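Long-range contacts in mirolysin (PDB 6R7V), which probably hydrolyses peptide bonds as a zinc-dependent peptidase of the pappalysin family, held here in its latent zymogen form: residues A[211-216]-A[287-292]; A[148-153]-A[297-302]; A[43-48]-A[99-104]; A[72-77]-A[204-209]. The protein carries 1 engineered substitution. All blocks are in the same frame, centred on the assembly; numbering follows the deposited sequence.

Contacts 1 and 4 share helix 203-212 and lie about 15 Å apart, centre to centre; each supplies a zinc ligand, His211 in contact 1 and His207 in contact 4, with Cys6 and His217 completing the site. Contact 3 pairs two parallel strands about 12 Å from the centre of each of these two. It meets contact 4 where Asn75 OD1 accepts a hydrogen bond from Phe103 N at 2.8 Å, and contact 1 where Phe290 packs on Ile47. Contact 2 lies about 18 Å from contact 4, measured between centres, and joins contact 1 through Arg297 NH2, 2.9 Å from Trp212 O. Gln301 NE2 connects it to contact 3 at Leu46 O, 2.7 Å away.

Contact 1 of 4, residues A[211-216]-A[287-292]; sequences HWLDLR and RSLFDT. With ZN (zinc ion), chain D.
Leu289 pushes one methyl, CD1, against the backbone just beyond the zinc-binding helix, 3.5 Å from Leu213 CA. This is the dense part of the contact, built around Leu213, whose own CD2 turns to Phe290. That methyl sits at the edge of the Phe290 ring, near its plane and 3.6 Å from CE2, with the two side chains crossing at about a right angle. The type I turn from Ser288 to Asp291 carries Leu289 and Phe290 in succession, so that both can reach Leu213. The contact is slighter at Asp214, where CB lies 4.0 Å from Leu289 CD1 and the carboxylate grazes the other methyl. That carboxylate is engaged elsewhere: OD2 meets Arg285 and Trp29, while OD1 binds a glycerol that probably came from the crystallisation liquor. The backbone between helix and loop is held by a Schellman motif, with Asp214 at positive phi (82°) as its C-prime residue. The His211 ring is gripped at both nitrogens: ND1 donates to Leu215 O over 2.8 Å, and NE2 binds the zinc ion at 2.0 Å. His207 and His217 share the metal, and Cys6 is the fourth ligand, consistent with the cysteine-switch latency of the zymogen; the abrupt end of the helix followed by a turn toward a third histidine is the zinc-binding arrangement of the metzincins.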
# COMPACT_ATOMS: atom_id res chain seq x y z
N HIS A 211 -1.06 -2.79 -1.47
CA HIS A 211 -2.48 -3.26 -1.51
C HIS A 211 -3.39 -2.34 -2.35
O HIS A 211 -4.24 -2.84 -3.08
CB HIS A 211 -3.08 -3.33 -0.12
CG HIS A 211 -2.47 -4.35 0.82
ND1 HIS A 211 -2.40 -5.70 0.50
CD2 HIS A 211 -2.06 -4.19 2.09
CE1 HIS A 211 -1.94 -6.31 1.59
NE2 HIS A 211 -1.75 -5.45 2.57
N TRP A 212 -3.21 -1.02 -2.22
CA TRP A 212 -4.01 -0.09 -3.03
C TRP A 212 -3.76 -0.30 -4.54
O TRP A 212 -4.63 0.03 -5.37
CB TRP A 212 -3.64 1.32 -2.55
CG TRP A 212 -4.37 2.43 -3.24
CD1 TRP A 212 -5.66 2.84 -3.03
CD2 TRP A 212 -3.82 3.31 -4.21
NE1 TRP A 212 -5.95 3.90 -3.84
CE2 TRP A 212 -4.85 4.19 -4.62
CE3 TRP A 212 -2.56 3.42 -4.81
CZ2 TRP A 212 -4.64 5.20 -5.57
CZ3 TRP A 212 -2.36 4.41 -5.76
CH2 TRP A 212 -3.40 5.26 -6.15
N LEU A 213 -2.57 -0.87 -4.89
CA LEU A 213 -2.17 -1.23 -6.23
C LEU A 213 -2.33 -2.74 -6.50
O LEU A 213 -1.68 -3.32 -7.39
CB LEU A 213 -0.76 -0.73 -6.54
CG LEU A 213 -0.62 0.80 -6.57
CD1 LEU A 213 0.82 1.21 -6.73
CD2 LEU A 213 -1.53 1.44 -7.67
N ASP A 214 -3.26 -3.36 -5.78
CA ASP A 214 -3.78 -4.71 -6.03
C ASP A 214 -2.93 -5.86 -5.50
O ASP A 214 -3.26 -7.04 -5.76
CB ASP A 214 -4.04 -4.93 -7.56
CG ASP A 214 -5.32 -5.66 -7.85
OD1 ASP A 214 -6.20 -5.65 -6.99
OD2 ASP A 214 -5.43 -6.25 -8.95
N LEU A 215 -1.88 -5.58 -4.74
CA LEU A 215 -1.08 -6.69 -4.21
C LEU A 215 -1.67 -7.27 -2.95
O LEU A 215 -2.25 -6.53 -2.13
CB LEU A 215 0.36 -6.25 -3.91
CG LEU A 215 1.14 -5.67 -5.08
CD1 LEU A 215 2.57 -5.40 -4.67
CD2 LEU A 215 1.09 -6.59 -6.32
N ARG A 216 -1.42 -8.56 -2.76
CA ARG A 216 -1.85 -9.29 -1.57
C ARG A 216 -0.66 -9.68 -0.73
O ARG A 216 0.47 -9.82 -1.22
CB ARG A 216 -2.56 -10.57 -1.99
CG ARG A 216 -3.83 -10.31 -2.76
CD ARG A 216 -4.58 -11.60 -2.89
NE ARG A 216 -5.68 -11.47 -3.84
CZ ARG A 216 -6.58 -12.42 -4.04
NH1 ARG A 216 -6.55 -13.54 -3.33
NH2 ARG A 216 -7.53 -12.26 -4.95
N ARG A 287 1.20 -2.01 -12.21
CA ARG A 287 1.12 -1.12 -13.35
C ARG A 287 -0.10 -1.37 -14.23
O ARG A 287 -0.58 -0.45 -14.92
CB ARG A 287 2.37 -1.26 -14.21
CG ARG A 287 3.63 -0.76 -13.48
CD ARG A 287 4.85 -0.91 -14.39
NE ARG A 287 4.74 -0.14 -15.63
CZ ARG A 287 4.94 1.18 -15.72
NH1 ARG A 287 5.30 1.89 -14.65
NH2 ARG A 287 4.78 1.80 -16.89
N SER A 288 -0.60 -2.61 -14.19
CA SER A 288 -1.76 -3.00 -15.01
C SER A 288 -3.01 -2.17 -14.68
O SER A 288 -3.87 -2.00 -15.56
CB SER A 288 -2.05 -4.49 -14.86
OG SER A 288 -2.65 -4.81 -13.62
N LEU A 289 -3.09 -1.61 -13.48
CA LEU A 289 -4.25 -0.79 -13.08
C LEU A 289 -4.31 0.52 -13.83
O LEU A 289 -5.33 1.20 -13.80
CB LEU A 289 -4.21 -0.49 -11.57
CG LEU A 289 -4.21 -1.70 -10.65
CD1 LEU A 289 -3.99 -1.27 -9.23
CD2 LEU A 289 -5.54 -2.46 -10.71
N PHE A 290 -3.23 0.86 -14.56
CA PHE A 290 -3.18 2.13 -15.27
C PHE A 290 -3.28 1.91 -16.77
O PHE A 290 -3.01 2.83 -17.54
CB PHE A 290 -1.93 2.90 -14.87
CG PHE A 290 -1.90 3.18 -13.40
CD1 PHE A 290 -2.43 4.38 -12.89
CD2 PHE A 290 -1.34 2.28 -12.50
CE1 PHE A 290 -2.39 4.64 -11.53
CE2 PHE A 290 -1.31 2.54 -11.14
CZ PHE A 290 -1.85 3.71 -10.66
N ASP A 291 -3.71 0.71 -17.20
CA ASP A 291 -3.97 0.39 -18.61
C ASP A 291 -4.76 1.58 -19.19
O ASP A 291 -5.77 1.95 -18.61
CB ASP A 291 -4.77 -0.92 -18.67
CG ASP A 291 -5.23 -1.35 -20.04
OD1 ASP A 291 -6.03 -0.62 -20.65
OD2 ASP A 291 -4.83 -2.44 -20.46
N THR A 292 -4.25 2.22 -20.26
CA THR A 292 -4.84 3.48 -20.78
C THR A 292 -6.28 3.35 -21.32
O THR A 292 -6.96 4.38 -21.43
CB THR A 292 -3.94 4.09 -21.87
OG1 THR A 292 -3.87 3.18 -22.95
CG2 THR A 292 -2.54 4.43 -21.37
ZN ZN D . -1.08 -5.85 4.46

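Contact 2 of 4, residues A[148-153]-A[297-302]; sequences TRRYLN and RREMQI
Met300 lays its terminal methyl against the main chain of Tyr151, with Met300 CE 3.5 Å from Tyr151 C. Its chain starts extended, with CG opposite the backbone N (chi1 -175°), and bends only at its last torsion, chi3 -81°, which brings CE to that position. On the way, Met300 CG passes 3.7 Å from Arg150 O. Met300 also touches Pro48 and Trp212, making this the buried half of the contact. The adjacent Glu299 instead kinks at chi2 and spreads its carboxylate between two arginines. Arg149 folds back at chi3 (62°) and offers NE to Glu299 OE1 at 2.9 Å, meeting the anti side of that oxygen well out of the carboxylate plane. This conformer of Arg149 is one of two deposited, so the bond may be only partly occupied. Arg150 runs out extended from CG to NE, and its aliphatic part does the closer touching: CG lies 3.4 Å from Glu299 OE2, whereas the salt bridge from NE to OE2 is long, at 3.6 Å. Both guanidinium planes are strongly turned from the carboxylate, so neither arginine makes a flat, two-pronged pair with it. Bridging waters serve the backbone, one between Thr148 O and Arg297 NH1, the other between Arg150 O and Met300 O. Two positive groups around a single carboxylate would be expected to favour its ionised form; that carboxylate is shared between a short bond and a long one at the partly exposed rim, while Met300 makes the buried apolar contact.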
# COMPACT_ATOMS: atom_id res chain seq x y z
N THR A 148 -11.14 10.77 -5.44
CA THR A 148 -10.30 9.57 -5.47
C THR A 148 -9.95 9.09 -6.89
O THR A 148 -9.11 8.19 -7.04
CB THR A 148 -10.92 8.44 -4.65
OG1 THR A 148 -12.21 8.14 -5.19
CG2 THR A 148 -11.04 8.80 -3.19
N ARG A 149 -10.56 9.71 -7.92
CA ARG A 149 -10.21 9.38 -9.31
C ARG A 149 -8.91 10.07 -9.68
O ARG A 149 -8.25 9.67 -10.63
CB ARG A 149 -11.30 9.86 -10.27
CG ARG A 149 -12.69 9.34 -9.95
CD ARG A 149 -13.75 9.87 -10.92
NE ARG A 149 -13.54 9.46 -12.31
CZ ARG A 149 -13.72 8.22 -12.76
NH1 ARG A 149 -14.05 7.24 -11.91
NH2 ARG A 149 -13.55 7.93 -14.04
N ARG A 150 -8.56 11.14 -8.95
CA ARG A 150 -7.41 11.96 -9.29
C ARG A 150 -6.29 11.97 -8.26
O ARG A 150 -5.16 12.27 -8.63
CB ARG A 150 -7.86 13.40 -9.51
CG ARG A 150 -8.75 13.49 -10.76
CD ARG A 150 -9.24 14.87 -11.04
NE ARG A 150 -10.53 14.77 -11.72
CZ ARG A 150 -11.26 15.80 -12.13
NH1 ARG A 150 -10.81 17.04 -11.96
NH2 ARG A 150 -12.43 15.60 -12.71
N TYR A 151 -6.60 11.70 -7.00
CA TYR A 151 -5.59 11.73 -5.94
C TYR A 151 -5.55 10.45 -5.19
O TYR A 151 -6.59 9.84 -4.92
CB TYR A 151 -5.93 12.83 -4.88
CG TYR A 151 -6.13 14.22 -5.45
CD1 TYR A 151 -5.09 15.15 -5.46
CD2 TYR A 151 -7.40 14.66 -5.85
CE1 TYR A 151 -5.29 16.45 -5.91
CE2 TYR A 151 -7.61 15.98 -6.25
CZ TYR A 151 -6.55 16.87 -6.29
OH TYR A 151 -6.77 18.14 -6.74
N LEU A 152 -4.34 10.06 -4.78
CA LEU A 152 -4.19 9.03 -3.75
C LEU A 152 -4.29 9.74 -2.42
O LEU A 152 -3.48 10.62 -2.11
CB LEU A 152 -2.87 8.26 -3.85
CG LEU A 152 -2.38 7.50 -2.58
CD1 LEU A 152 -3.34 6.36 -2.17
CD2 LEU A 152 -1.00 6.89 -2.78
N ASN A 153 -5.29 9.34 -1.63
CA ASN A 153 -5.52 9.88 -0.29
C ASN A 153 -4.86 8.99 0.75
O ASN A 153 -5.15 7.78 0.80
CB ASN A 153 -7.01 9.94 0.01
CG ASN A 153 -7.75 10.97 -0.78
OD1 ASN A 153 -8.06 12.07 -0.29
ND2 ASN A 153 -8.05 10.66 -2.02
N ARG A 297 -7.50 2.68 -12.59
CA ARG A 297 -6.89 3.93 -12.12
C ARG A 297 -6.34 4.77 -13.29
O ARG A 297 -5.58 5.69 -13.05
CB ARG A 297 -5.80 3.64 -11.07
CG ARG A 297 -6.29 2.74 -9.91
CD ARG A 297 -5.38 2.92 -8.67
NE ARG A 297 -5.77 2.09 -7.52
CZ ARG A 297 -6.78 2.38 -6.71
NH1 ARG A 297 -7.57 3.43 -6.97
NH2 ARG A 297 -7.04 1.62 -5.66
N ARG A 298 -6.76 4.50 -14.55
CA ARG A 298 -6.24 5.25 -15.71
C ARG A 298 -6.50 6.76 -15.65
O ARG A 298 -5.65 7.53 -16.12
CB ARG A 298 -6.77 4.67 -17.03
CG ARG A 298 -8.23 4.95 -17.28
CD ARG A 298 -8.80 4.20 -18.48
NE ARG A 298 -10.23 4.50 -18.66
CZ ARG A 298 -11.22 3.84 -18.07
NH1 ARG A 298 -10.96 2.82 -17.25
NH2 ARG A 298 -12.48 4.18 -18.30
N GLU A 299 -7.64 7.20 -15.08
CA GLU A 299 -8.00 8.63 -15.01
C GLU A 299 -6.99 9.42 -14.19
O GLU A 299 -6.74 10.60 -14.47
CB GLU A 299 -9.40 8.84 -14.44
CG GLU A 299 -10.13 10.03 -15.03
CD GLU A 299 -10.48 11.14 -14.06
OE1 GLU A 299 -11.66 11.20 -13.63
OE2 GLU A 299 -9.58 11.94 -13.72
N MET A 300 -6.37 8.77 -13.19
CA MET A 300 -5.40 9.44 -12.36
C MET A 300 -4.24 9.94 -13.22
O MET A 300 -3.59 10.92 -12.86
CB MET A 300 -4.91 8.49 -11.27
CG MET A 300 -3.99 9.15 -10.31
SD MET A 300 -3.69 8.06 -8.94
CE MET A 300 -5.19 8.37 -7.94
N GLN A 301 -3.98 9.28 -14.35
CA GLN A 301 -2.87 9.71 -15.19
C GLN A 301 -3.20 10.90 -16.08
O GLN A 301 -2.27 11.57 -16.52
CB GLN A 301 -2.36 8.55 -16.05
CG GLN A 301 -1.83 7.41 -15.18
CD GLN A 301 -0.81 7.90 -14.18
OE1 GLN A 301 0.30 8.32 -14.56
NE2 GLN A 301 -1.20 7.91 -12.90
N ILE A 302 -4.48 11.16 -16.36
CA ILE A 302 -4.88 12.22 -17.29
C ILE A 302 -4.50 13.61 -16.74
O ILE A 302 -3.92 14.42 -17.46
CB ILE A 302 -6.39 12.13 -17.66
CG1 ILE A 302 -6.77 10.75 -18.28
CG2 ILE A 302 -6.81 13.29 -18.62
CD1 ILE A 302 -6.05 10.30 -19.57
O HOH W 1 -7.69 5.92 -8.64
O HOH W 2 -4.64 12.97 -11.33

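Contact 3 of 4, residues A[43-48]-A[99-104]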
# COMPACT_ATOMS: atom_id res chain seq x y z
N SER A 43 5.33 4.02 -19.93
CA SER A 43 6.03 5.14 -19.33
C SER A 43 5.77 5.27 -17.83
O SER A 43 5.01 4.52 -17.23
CB SER A 43 5.67 6.44 -20.02
OG SER A 43 4.27 6.63 -20.01
N THR A 44 6.45 6.24 -17.22
CA THR A 44 6.35 6.48 -15.80
C THR A 44 4.92 6.84 -15.42
O THR A 44 4.27 7.65 -16.10
CB THR A 44 7.31 7.59 -15.35
OG1 THR A 44 8.64 7.24 -15.74
CG2 THR A 44 7.30 7.76 -13.85
N ILE A 45 4.41 6.19 -14.36
CA ILE A 45 3.08 6.44 -13.82
C ILE A 45 3.27 7.42 -12.68
O ILE A 45 4.11 7.18 -11.81
CB ILE A 45 2.45 5.10 -13.36
CG1 ILE A 45 2.14 4.22 -14.58
CG2 ILE A 45 1.20 5.37 -12.51
CD1 ILE A 45 1.83 2.76 -14.22
N LEU A 46 2.54 8.54 -12.71
CA LEU A 46 2.64 9.55 -11.66
C LEU A 46 1.37 9.55 -10.82
O LEU A 46 0.27 9.64 -11.35
CB LEU A 46 2.86 10.94 -12.32
CG LEU A 46 2.87 12.16 -11.38
CD1 LEU A 46 3.93 12.04 -10.30
CD2 LEU A 46 3.10 13.43 -12.21
N ILE A 47 1.56 9.53 -9.51
CA ILE A 47 0.46 9.52 -8.56
C ILE A 47 0.45 10.80 -7.74
O ILE A 47 1.31 10.95 -6.88
CB ILE A 47 0.60 8.32 -7.59
CG1 ILE A 47 0.78 6.96 -8.30
CG2 ILE A 47 -0.58 8.28 -6.57
CD1 ILE A 47 -0.29 6.48 -9.05
N PRO A 48 -0.55 11.70 -7.94
CA PRO A 48 -0.71 12.87 -7.04
C PRO A 48 -1.19 12.39 -5.68
O PRO A 48 -2.10 11.56 -5.61
CB PRO A 48 -1.82 13.70 -7.72
CG PRO A 48 -1.92 13.15 -9.15
CD PRO A 48 -1.61 11.67 -8.97
N ALA A 99 9.09 -0.52 -10.21
CA ALA A 99 7.71 -0.27 -10.62
C ALA A 99 7.57 0.89 -11.54
O ALA A 99 6.55 1.01 -12.21
CB ALA A 99 6.82 -0.04 -9.40
N ASN A 100 8.56 1.81 -11.56
CA ASN A 100 8.49 2.99 -12.42
C ASN A 100 7.17 3.75 -12.16
O ASN A 100 6.45 4.19 -13.08
CB ASN A 100 8.69 2.61 -13.89
CG ASN A 100 8.79 3.79 -14.84
OD1 ASN A 100 9.17 4.90 -14.44
ND2 ASN A 100 8.42 3.57 -16.09
N ILE A 101 6.87 3.90 -10.86
CA ILE A 101 5.75 4.68 -10.35
C ILE A 101 6.35 5.75 -9.45
O ILE A 101 7.13 5.43 -8.55
CB ILE A 101 4.75 3.76 -9.59
CG1 ILE A 101 4.13 2.72 -10.52
CG2 ILE A 101 3.64 4.61 -8.94
CD1 ILE A 101 3.23 1.65 -9.80
N GLU A 102 5.96 7.01 -9.69
CA GLU A 102 6.35 8.19 -8.91
C GLU A 102 5.20 8.73 -8.11
O GLU A 102 4.06 8.69 -8.58
CB GLU A 102 6.75 9.34 -9.86
CG GLU A 102 8.09 9.27 -10.52
CD GLU A 102 8.28 10.37 -11.55
OE1 GLU A 102 7.41 11.27 -11.69
OE2 GLU A 102 9.27 10.28 -12.29
N PHE A 103 5.51 9.38 -6.99
CA PHE A 103 4.53 9.97 -6.09
C PHE A 103 4.90 11.40 -5.87
O PHE A 103 6.07 11.71 -5.67
CB PHE A 103 4.50 9.24 -4.74
CG PHE A 103 4.12 7.78 -4.85
CD1 PHE A 103 5.06 6.82 -5.20
CD2 PHE A 103 2.80 7.38 -4.64
CE1 PHE A 103 4.70 5.47 -5.30
CE2 PHE A 103 2.44 6.03 -4.78
CZ PHE A 103 3.40 5.08 -5.11
N LYS A 104 3.91 12.30 -5.96
CA LYS A 104 4.19 13.71 -5.69
C LYS A 104 3.05 14.29 -4.91
O LYS A 104 1.89 14.06 -5.26
CB LYS A 104 4.39 14.55 -6.97
CG LYS A 104 5.62 14.24 -7.79
CD LYS A 104 5.70 15.17 -9.01
CE LYS A 104 6.66 14.61 -10.02
NZ LYS A 104 6.85 15.52 -11.17
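Ile47 and Phe103 stand side by side and point the same way, with Ile47 CB 3.8 Å from ring carbon CD2 of Phe103. Ile101 shares this apolar face and sets its CG2 obliquely against Ile47 CG1, also at 3.8 Å. The other face mixes apolar and charged side chains. Leu46, its CG opposite the backbone N (chi1 174°), lays CD1 across the extended methylenes of Lys104 at about a right angle, 3.7 Å from CG. Glu102 likewise uses the length of its side chain, its CD lying 3.6 Å from Thr44 CG2. At the start of the pairing, Thr44 OG1 donates to Asn100 OD1 at 2.7 Å, the two side chains crossing at nearly 90°. Asn100 has left-handed backbone angles, and its own carbonyl accepts a hydrogen bond from Ile45 N. From there the backbones alternate in parallel register, with Ile45 O bonded to Glu102 N, Glu102 O to Ile47 N and Ile47 O to Lys104 N. The axes of the paired segments 45-48 and 101-104 cross at -24°, the twist of a parallel sheet. The face of Ile45, Ile47, Ile101 and Phe103 turns inward: Phe290 packs on both Ile45 and Ile47, and Leu74 of helix 64-77 on Phe103. On the Leu46 face lies helix 304-307, while strand 152-157 pairs with the other edge of strand 45-55, where Leu152 bonds to Pro48.

Contact 4 of 4, residues A[72-77]-A[204-209]; sequences QVLNED and TATHAV. Engineered in segment 204-209: Ala208 (natural residue Glu). With ZN (zinc ion), chain D.
Leu74 and Thr206 mark the closest backbone approach of two helical segments, their CA atoms 5.9 Å apart. The axes of 72-77 and 204-209 come within 9.6 Å and cross at -59°; the contact centres on Thr206. Leu74 slides past this threonine in the opposite direction and brings CD2 to 3.8 Å from Thr206 CA. The same methyl reaches Val209 CG2 at 4.1 Å and also lies against Ala205. On the neighbouring turn, Asp77 crosses Thr206 at about a right angle. Thr206 OG1 donates to Asp77 OD2 over 2.8 Å, reaching the anti side of that oxygen 16° out of the carboxylate plane. Alongside this bond the methyl of Thr206 is used as well, CG2 packing 3.7 Å from Asp77 CB. With OG1 beside the backbone N (chi1 -64°) and CG2 beside the carbonyl carbon, both branches of Thr206 face Asp77. The pair is consistent with the backing helix and active-site helix of a metzincin, the second bearing the HExxH zinc-binding motif; its glutamate is replaced by the engineered Ala208 in this chain. Away from the interface, His207 turns to the metal, NE2 binding the zinc ion at 2.0 Å while ND1 is fixed by Tyr266 O. Asp77 OD2 has a further partner in Arg203, whose NE forms a salt bridge with it, so that this buried oxygen is shared between a hydroxyl and a positive charge. Val73 CG1 also comes to 3.9 Å from Thr206 OG1.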
# COMPACT_ATOMS: atom_id res chain seq x y z
N GLN A 72 9.38 10.47 0.02
CA GLN A 72 10.73 10.06 -0.43
C GLN A 72 10.86 8.53 -0.42
O GLN A 72 11.33 7.94 -1.41
CB GLN A 72 11.79 10.67 0.48
CG GLN A 72 13.21 10.38 0.02
CD GLN A 72 14.26 10.93 0.96
OE1 GLN A 72 14.03 11.17 2.15
NE2 GLN A 72 15.46 11.12 0.43
N VAL A 73 10.41 7.89 0.66
CA VAL A 73 10.48 6.43 0.76
C VAL A 73 9.64 5.77 -0.34
O VAL A 73 10.11 4.81 -0.97
CB VAL A 73 10.03 5.97 2.16
CG1 VAL A 73 9.81 4.44 2.20
CG2 VAL A 73 11.04 6.37 3.24
N LEU A 74 8.42 6.27 -0.61
CA LEU A 74 7.62 5.66 -1.67
C LEU A 74 8.33 5.76 -3.01
O LEU A 74 8.38 4.80 -3.76
CB LEU A 74 6.23 6.28 -1.78
CG LEU A 74 5.32 6.12 -0.54
CD1 LEU A 74 4.01 6.87 -0.75
CD2 LEU A 74 4.95 4.63 -0.31
N ASN A 75 8.94 6.91 -3.28
CA ASN A 75 9.66 7.09 -4.54
C ASN A 75 10.90 6.22 -4.62
O ASN A 75 11.24 5.77 -5.71
CB ASN A 75 10.01 8.55 -4.75
CG ASN A 75 8.79 9.31 -5.25
OD1 ASN A 75 8.18 8.88 -6.22
ND2 ASN A 75 8.42 10.41 -4.63
N GLU A 76 11.53 5.90 -3.49
CA GLU A 76 12.64 4.97 -3.51
C GLU A 76 12.16 3.56 -3.75
O GLU A 76 12.64 2.87 -4.68
CB GLU A 76 13.38 4.97 -2.16
CG GLU A 76 14.17 6.25 -1.91
CD GLU A 76 14.89 6.28 -0.57
OE1 GLU A 76 14.91 5.26 0.15
OE2 GLU A 76 15.41 7.37 -0.23
N ASP A 77 11.17 3.10 -2.95
CA ASP A 77 10.77 1.69 -3.04
C ASP A 77 10.10 1.34 -4.35
O ASP A 77 10.29 0.20 -4.82
CB ASP A 77 9.87 1.36 -1.86
CG ASP A 77 10.57 1.46 -0.50
OD1 ASP A 77 11.83 1.59 -0.48
OD2 ASP A 77 9.88 1.37 0.54
N THR A 204 5.53 0.74 6.24
CA THR A 204 4.10 0.48 6.47
C THR A 204 3.32 1.07 5.28
O THR A 204 2.43 0.42 4.72
CB THR A 204 3.64 1.03 7.83
OG1 THR A 204 4.42 0.39 8.85
CG2 THR A 204 2.17 0.75 8.08
N ALA A 205 3.68 2.29 4.87
CA ALA A 205 2.97 2.87 3.71
C ALA A 205 3.37 2.19 2.40
O ALA A 205 2.51 2.07 1.54
CB ALA A 205 3.23 4.37 3.63
N THR A 206 4.64 1.76 2.24
CA THR A 206 4.98 1.04 0.99
C THR A 206 4.10 -0.20 0.86
O THR A 206 3.53 -0.45 -0.21
CB THR A 206 6.46 0.62 1.02
OG1 THR A 206 7.21 1.84 1.02
CG2 THR A 206 6.87 -0.17 -0.23
N HIS A 207 3.95 -0.94 1.98
CA HIS A 207 3.14 -2.15 2.02
C HIS A 207 1.65 -1.81 1.71
O HIS A 207 1.02 -2.50 0.90
CB HIS A 207 3.31 -2.75 3.42
CG HIS A 207 2.46 -3.93 3.73
ND1 HIS A 207 2.99 -5.20 3.79
CD2 HIS A 207 1.14 -3.98 4.06
CE1 HIS A 207 1.99 -5.99 4.14
NE2 HIS A 207 0.85 -5.29 4.29
N ALA A 208 1.11 -0.76 2.37
CA ALA A 208 -0.31 -0.39 2.18
C ALA A 208 -0.55 0.06 0.76
O ALA A 208 -1.59 -0.27 0.18
CB ALA A 208 -0.70 0.71 3.14
N VAL A 209 0.37 0.87 0.21
CA VAL A 209 0.21 1.35 -1.18
C VAL A 209 0.27 0.12 -2.13
O VAL A 209 -0.48 0.09 -3.12
CB VAL A 209 1.23 2.47 -1.53
CG1 VAL A 209 1.23 2.82 -3.02
CG2 VAL A 209 0.97 3.71 -0.69
ZN ZN D . -1.08 -5.85 4.46